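Local atomic coordinates of DNA-entry nuclease (Competence-specific nuclease) (Streptococcus agalactiae ILRI112, PDB entry 4QGO), a protein that probably cleaves DNA as a nuclease of the beta-beta-alpha (His-Me finger) class, and is described as a virulence factor of Streptococcus agalactiae. Residues Leu93-Val98 with His106-Gly111; Val136-His141 with Arg151-Tyr156. The protein carries 1 engineered substitution. All blocks are in the same frame, centred on the assembly; numbering follows the deposited sequence.

Interaction 1. Residues Leu93-Val98 with His106-Gly111; sequences LGWHQV and HAVDKG
The chain from Trp-95 to Val-98, an irregular loop, runs nearly opposite in direction to that from His-106 to Lys-110 (165° apart end to end), the CA atoms of Val-98 and Ala-107 lying 5.4 Å apart. The side chain of Gln-97 serves here as a stand-in for a neighbouring strand. Gln-97 OE1 collects three backbone N-H groups: Val-108 N at 3.0 Å, on a lone pair and nearly straight; Val-98 N, also in the carbonyl plane; and Ala-107 N, from above that plane. Gln-97 NE2 returns a bond to Val-108 O (2.9 Å), so both ends of the amide are held and its rotation is fixed. A bend at chi2 (62°) folds the chain back to make this possible. Ala-107 N is shared, with a weak second bond to Val-98 O. Beside the amide, Val-108 CG2 sits over the six-membered ring of Trp-95, 3.6 Å from its centroid, a CH-pi contact; the indole edge meets the peptide between Asp-109 and Lys-110, with Trp-95 CZ3 3.4 Å from Asp-109 C. Strand 108-112 is thus lined by the loop, while strand 135-139 pairs with it, Ile-222 of strand 222-224 packs on Val-108, and His-106 leans on helix 140-144.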
loop_
_atom_site.group_PDB
_atom_site.type_symbol
_atom_site.label_atom_id
_atom_site.label_comp_id
_atom_site.label_asym_id
_atom_site.label_seq_id
_atom_site.Cartn_x
_atom_site.Cartn_y
_atom_site.Cartn_z
ATOM N N LEU A 93 0.744 4.930 13.492
ATOM C CA LEU A 93 1.631 6.066 13.685
ATOM C C LEU A 93 1.177 7.253 12.847
ATOM O O LEU A 93 0.806 7.087 11.677
ATOM C CB LEU A 93 3.063 5.682 13.309
ATOM C CG LEU A 93 3.680 4.556 14.134
ATOM C CD1 LEU A 93 5.015 4.193 13.550
ATOM C CD2 LEU A 93 3.832 4.995 15.592
ATOM N N GLY A 94 1.199 8.451 13.435
ATOM C CA GLY A 94 0.851 9.664 12.707
ATOM C C GLY A 94 -0.636 9.927 12.537
ATOM O O GLY A 94 -1.027 10.799 11.757
ATOM N N TRP A 95 -1.472 9.176 13.246
ATOM C CA TRP A 95 -2.924 9.284 13.069
ATOM C C TRP A 95 -3.482 10.577 13.632
ATOM O O TRP A 95 -3.399 10.835 14.843
ATOM C CB TRP A 95 -3.631 8.115 13.735
ATOM C CG TRP A 95 -5.126 8.078 13.509
ATOM C CD1 TRP A 95 -6.100 8.639 14.295
ATOM C CD2 TRP A 95 -5.809 7.417 12.436
ATOM N NE1 TRP A 95 -7.345 8.375 13.761
ATOM C CE2 TRP A 95 -7.192 7.620 12.626
ATOM C CE3 TRP A 95 -5.382 6.669 11.327
ATOM C CZ2 TRP A 95 -8.150 7.101 11.752
ATOM C CZ3 TRP A 95 -6.336 6.152 10.459
ATOM C CH2 TRP A 95 -7.702 6.372 10.674
ATOM N N HIS A 96 -4.064 11.380 12.750
ATOM C CA HIS A 96 -4.739 12.611 13.155
ATOM C C HIS A 96 -5.909 12.850 12.229
ATOM O O HIS A 96 -5.780 13.485 11.187
ATOM C CB HIS A 96 -3.770 13.792 13.122
ATOM C CG HIS A 96 -2.671 13.678 14.131
ATOM N ND1 HIS A 96 -2.888 13.852 15.481
ATOM C CD2 HIS A 96 -1.362 13.370 13.995
ATOM C CE1 HIS A 96 -1.752 13.675 16.132
ATOM N NE2 HIS A 96 -0.811 13.378 15.254
ATOM N N GLN A 97 -7.054 12.307 12.609
ATOM C CA GLN A 97 -8.233 12.385 11.768
ATOM C C GLN A 97 -8.751 13.817 11.626
ATOM O O GLN A 97 -8.683 14.616 12.567
ATOM C CB GLN A 97 -9.329 11.495 12.345
ATOM C CG GLN A 97 -10.551 11.322 11.450
ATOM C CD GLN A 97 -10.213 10.657 10.125
ATOM O OE1 GLN A 97 -9.750 11.312 9.193
ATOM N NE2 GLN A 97 -10.437 9.348 10.046
ATOM N N VAL A 98 -9.280 14.114 10.441
ATOM C CA VAL A 98 -9.853 15.421 10.103
ATOM C C VAL A 98 -11.102 15.176 9.251
ATOM O O VAL A 98 -11.082 14.307 8.380
ATOM C CB VAL A 98 -8.847 16.275 9.269
ATOM C CG1 VAL A 98 -9.490 17.573 8.797
ATOM C CG2 VAL A 98 -7.571 16.559 10.057
ATOM N N HIS A 106 -13.956 12.056 5.503
ATOM C CA HIS A 106 -12.875 12.003 6.485
ATOM C C HIS A 106 -11.556 11.883 5.737
ATOM O O HIS A 106 -11.535 11.514 4.563
ATOM C CB HIS A 106 -13.049 10.827 7.432
ATOM C CG HIS A 106 -13.042 9.503 6.744
ATOM N ND1 HIS A 106 -14.177 8.936 6.207
ATOM C CD2 HIS A 106 -12.032 8.637 6.486
ATOM C CE1 HIS A 106 -13.868 7.777 5.654
ATOM N NE2 HIS A 106 -12.572 7.574 5.809
ATOM N N ALA A 107 -10.458 12.185 6.419
ATOM C CA ALA A 107 -9.159 12.305 5.753
ATOM C C ALA A 107 -8.397 10.989 5.641
ATOM O O ALA A 107 -7.808 10.713 4.594
ATOM C CB ALA A 107 -8.300 13.328 6.456
ATOM N N VAL A 108 -8.411 10.187 6.703
ATOM C CA VAL A 108 -7.545 9.002 6.765
ATOM C C VAL A 108 -8.264 7.724 7.183
ATOM O O VAL A 108 -9.283 7.770 7.873
ATOM C CB VAL A 108 -6.325 9.219 7.686
ATOM C CG1 VAL A 108 -5.400 10.282 7.106
ATOM C CG2 VAL A 108 -6.759 9.581 9.112
ATOM N N ASP A 109 -7.703 6.600 6.732
ATOM C CA ASP A 109 -8.183 5.258 7.041
ATOM C C ASP A 109 -7.022 4.465 7.618
ATOM O O ASP A 109 -5.859 4.757 7.345
ATOM C CB ASP A 109 -8.613 4.519 5.765
ATOM C CG ASP A 109 -9.861 5.088 5.129
ATOM O OD1 ASP A 109 -10.643 5.767 5.819
ATOM O OD2 ASP A 109 -10.078 4.812 3.930
ATOM N N LYS A 110 -7.347 3.468 8.429
ATOM C CA LYS A 110 -6.366 2.473 8.813
ATOM C C LYS A 110 -6.031 1.729 7.537
ATOM O O LYS A 110 -6.866 1.017 6.978
ATOM C CB LYS A 110 -6.943 1.532 9.865
ATOM C CG LYS A 110 -7.135 2.202 11.220
ATOM C CD LYS A 110 -7.942 1.328 12.176
ATOM C CE LYS A 110 -8.320 2.101 13.432
ATOM N NZ LYS A 110 -9.453 1.467 14.168
ATOM N N GLY A 111 -4.816 1.934 7.048
ATOM C CA GLY A 111 -4.412 1.285 5.808
ATOM C C GLY A 111 -3.586 0.023 5.999
ATOM O O GLY A 111 -2.444 0.091 6.446
#

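Interaction 2. Residues Val136-His141 with Arg151-Tyr156; sequences VTQTAH and RGQNYY. With SO4 (sulfate ion), chain G.
A single amide-to-amide hydrogen bond, with a water bridge beside it, links strand 135-139 and the start of helix 140-144 to the beginning of helix 153-165 in a buried part of the fold. Gln-138 NE2 donates to Gln-153 OE1 (2.9 Å, 160° at the hydrogen). The two side chains cross at about a right angle, and their amide planes are 68° apart; the acceptor lies close to the plane of the Gln-138 amide, whereas the donor stands above the carbonyl plane of Gln-153. Both have CG anti to the backbone N and stay extended beyond it, which gives them the reach to meet. Gln-153 NE2 bonds Glu-157 OE2 in turn, which holds the accepting amide in its rotation. Strands 108-112 and 135-139 followed by helix 153-165 are consistent with the beta-beta-alpha unit of the His-Me finger nucleases. Gly-152, the N-cap of that helix, lies nearest His-141 in backbone register. A water bridges His-141 NE2 (2.7 Å), at the ring edge, and Arg-151 O (2.8 Å); His-141 ND1 is bonded to Tyr-104 OH. The CB of Arg-151 points away from 136-141. Arg-151 NH1 donates to Tyr-156 OH (3.1 Å) and to O4 of a sulfate (2.7 Å), probably from the crystallisation liquor, while Arg-151 NH2 reaches sulfate O3 (3.2 Å) and, weakly, O4; Tyr-155 CE2 lies over one guanidinium face.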
loop_
_atom_site.group_PDB
_atom_site.type_symbol
_atom_site.label_atom_id
_atom_site.label_comp_id
_atom_site.label_asym_id
_atom_site.label_seq_id
_atom_site.Cartn_x
_atom_site.Cartn_y
_atom_site.Cartn_z
ATOM N N VAL A 136 -0.847 1.367 8.488
ATOM C CA VAL A 136 -0.348 2.738 8.480
ATOM C C VAL A 136 -1.501 3.726 8.386
ATOM O O VAL A 136 -2.652 3.350 8.125
ATOM C CB VAL A 136 0.640 3.001 7.318
ATOM C CG1 VAL A 136 1.902 2.159 7.489
ATOM C CG2 VAL A 136 -0.021 2.728 5.949
ATOM N N THR A 137 -1.189 4.998 8.613
ATOM C CA THR A 137 -2.131 6.076 8.364
ATOM C C THR A 137 -2.149 6.332 6.869
ATOM O O THR A 137 -1.144 6.740 6.301
ATOM C CB THR A 137 -1.713 7.344 9.115
ATOM O OG1 THR A 137 -1.771 7.086 10.523
ATOM C CG2 THR A 137 -2.629 8.522 8.766
ATOM N N GLN A 138 -3.284 6.066 6.228
ATOM C CA GLN A 138 -3.368 6.153 4.778
ATOM C C GLN A 138 -4.522 7.057 4.379
ATOM O O GLN A 138 -5.617 6.996 4.972
ATOM C CB GLN A 138 -3.554 4.762 4.163
ATOM C CG GLN A 138 -3.395 4.758 2.638
ATOM C CD GLN A 138 -3.386 3.358 2.066
ATOM O OE1 GLN A 138 -4.042 2.456 2.599
ATOM N NE2 GLN A 138 -2.642 3.160 0.981
ATOM N N THR A 139 -4.297 7.899 3.378
ATOM C CA THR A 139 -5.388 8.774 2.956
ATOM C C THR A 139 -6.602 7.942 2.511
ATOM O O THR A 139 -6.454 6.836 1.969
ATOM C CB THR A 139 -4.986 9.761 1.847
ATOM O OG1 THR A 139 -4.751 9.039 0.624
ATOM C CG2 THR A 139 -3.745 10.545 2.258
ATOM N N ALA A 140 -7.800 8.467 2.757
ATOM C CA ALA A 140 -9.008 7.780 2.334
ATOM C C ALA A 140 -8.982 7.527 0.834
ATOM O O ALA A 140 -9.341 6.439 0.389
ATOM C CB ALA A 140 -10.246 8.585 2.716
ATOM N N HIS A 141 -8.552 8.524 0.056
ATOM C CA HIS A 141 -8.478 8.348 -1.384
ATOM C C HIS A 141 -7.549 7.211 -1.791
ATOM O O HIS A 141 -7.915 6.359 -2.601
ATOM C CB HIS A 141 -7.992 9.611 -2.071
ATOM C CG HIS A 141 -7.657 9.385 -3.506
ATOM N ND1 HIS A 141 -8.622 9.214 -4.475
ATOM C CD2 HIS A 141 -6.464 9.232 -4.126
ATOM C CE1 HIS A 141 -8.032 9.003 -5.642
ATOM N NE2 HIS A 141 -6.724 9.016 -5.457
ATOM N N ARG A 151 -6.617 5.469 -9.700
ATOM C CA ARG A 151 -6.354 4.255 -8.931
ATOM C C ARG A 151 -5.888 4.497 -7.509
ATOM O O ARG A 151 -5.149 5.436 -7.235
ATOM C CB ARG A 151 -5.304 3.424 -9.668
ATOM C CG ARG A 151 -5.758 2.982 -11.049
ATOM C CD ARG A 151 -4.640 2.355 -11.855
ATOM N NE ARG A 151 -5.085 2.117 -13.229
ATOM C CZ ARG A 151 -4.455 1.344 -14.107
ATOM N NH1 ARG A 151 -3.339 0.707 -13.769
ATOM N NH2 ARG A 151 -4.951 1.206 -15.328
ATOM N N GLY A 152 -6.357 3.650 -6.596
ATOM C CA GLY A 152 -5.826 3.598 -5.250
ATOM C C GLY A 152 -5.310 2.197 -4.980
ATOM O O GLY A 152 -5.287 1.341 -5.870
ATOM N N GLN A 153 -4.890 1.965 -3.747
ATOM C CA GLN A 153 -4.398 0.651 -3.374
ATOM C C GLN A 153 -5.487 -0.424 -3.545
ATOM O O GLN A 153 -5.180 -1.561 -3.922
ATOM C CB GLN A 153 -3.837 0.685 -1.951
ATOM C CG GLN A 153 -3.372 -0.679 -1.450
ATOM C CD GLN A 153 -2.501 -0.589 -0.216
ATOM O OE1 GLN A 153 -1.940 0.467 0.100
ATOM N NE2 GLN A 153 -2.372 -1.711 0.490
ATOM N N ASN A 154 -6.746 -0.063 -3.305
ATOM C CA ASN A 154 -7.841 -1.015 -3.505
ATOM C C ASN A 154 -7.858 -1.567 -4.931
ATOM O O ASN A 154 -8.122 -2.745 -5.132
ATOM C CB ASN A 154 -9.203 -0.364 -3.205
ATOM C CG ASN A 154 -9.722 -0.663 -1.797
ATOM O OD1 ASN A 154 -9.106 -1.394 -1.014
ATOM N ND2 ASN A 154 -10.878 -0.090 -1.475
ATOM N N TYR A 155 -7.587 -0.716 -5.921
ATOM C CA TYR A 155 -7.575 -1.174 -7.311
ATOM C C TYR A 155 -6.579 -2.325 -7.508
ATOM O O TYR A 155 -6.897 -3.351 -8.130
ATOM C CB TYR A 155 -7.222 -0.028 -8.275
ATOM C CG TYR A 155 -7.126 -0.498 -9.706
ATOM C CD1 TYR A 155 -8.270 -0.681 -10.470
ATOM C CD2 TYR A 155 -5.894 -0.780 -10.285
ATOM C CE1 TYR A 155 -8.191 -1.148 -11.768
ATOM C CE2 TYR A 155 -5.809 -1.244 -11.595
ATOM C CZ TYR A 155 -6.963 -1.412 -12.321
ATOM O OH TYR A 155 -6.885 -1.877 -13.618
ATOM N N TYR A 156 -5.364 -2.135 -7.006
ATOM C CA TYR A 156 -4.329 -3.146 -7.138
ATOM C C TYR A 156 -4.619 -4.393 -6.331
ATOM O O TYR A 156 -4.365 -5.515 -6.788
ATOM C CB TYR A 156 -2.956 -2.541 -6.842
ATOM C CG TYR A 156 -2.549 -1.671 -7.999
ATOM C CD1 TYR A 156 -1.898 -2.216 -9.107
ATOM C CD2 TYR A 156 -2.878 -0.324 -8.029
ATOM C CE1 TYR A 156 -1.563 -1.430 -10.195
ATOM C CE2 TYR A 156 -2.546 0.471 -9.112
ATOM C CZ TYR A 156 -1.884 -0.089 -10.183
ATOM O OH TYR A 156 -1.552 0.684 -11.275
HETATM S S SO4 G . -3.028 -1.326 -17.086
HETATM O O1 SO4 G . -3.969 -2.347 -17.542
HETATM O O2 SO4 G . -1.666 -1.729 -17.423
HETATM O O3 SO4 G . -3.336 -0.056 -17.737
HETATM O O4 SO4 G . -3.140 -1.176 -15.638
HETATM O O HOH W 1 -5.354 8.158 -7.595
#

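Overall arrangement
Interaction 1 and interaction 2 meet through one two-stranded antiparallel sheet, their centres about 12 Å apart. Asp-109 N probably bonds Gln-138 O and Gly-111 N Val-136 O, each at 2.8 Å, so strand 108-112 has the 93-98 loop and strand 135-139 as neighbours. Loop and second strand also approach directly, Trp-95 N lying 3.4 Å from Thr-137 OG1. This is the beta-beta-alpha principle at work: the two antiparallel strands, one from each interaction, are joined to helix 153-165 by the Gln-138 to Gln-153 bond. No metal is bound in this crystal form; a second sulfate, probably from the crystallisation liquor, lies about 5 Å from the His-141 side chain.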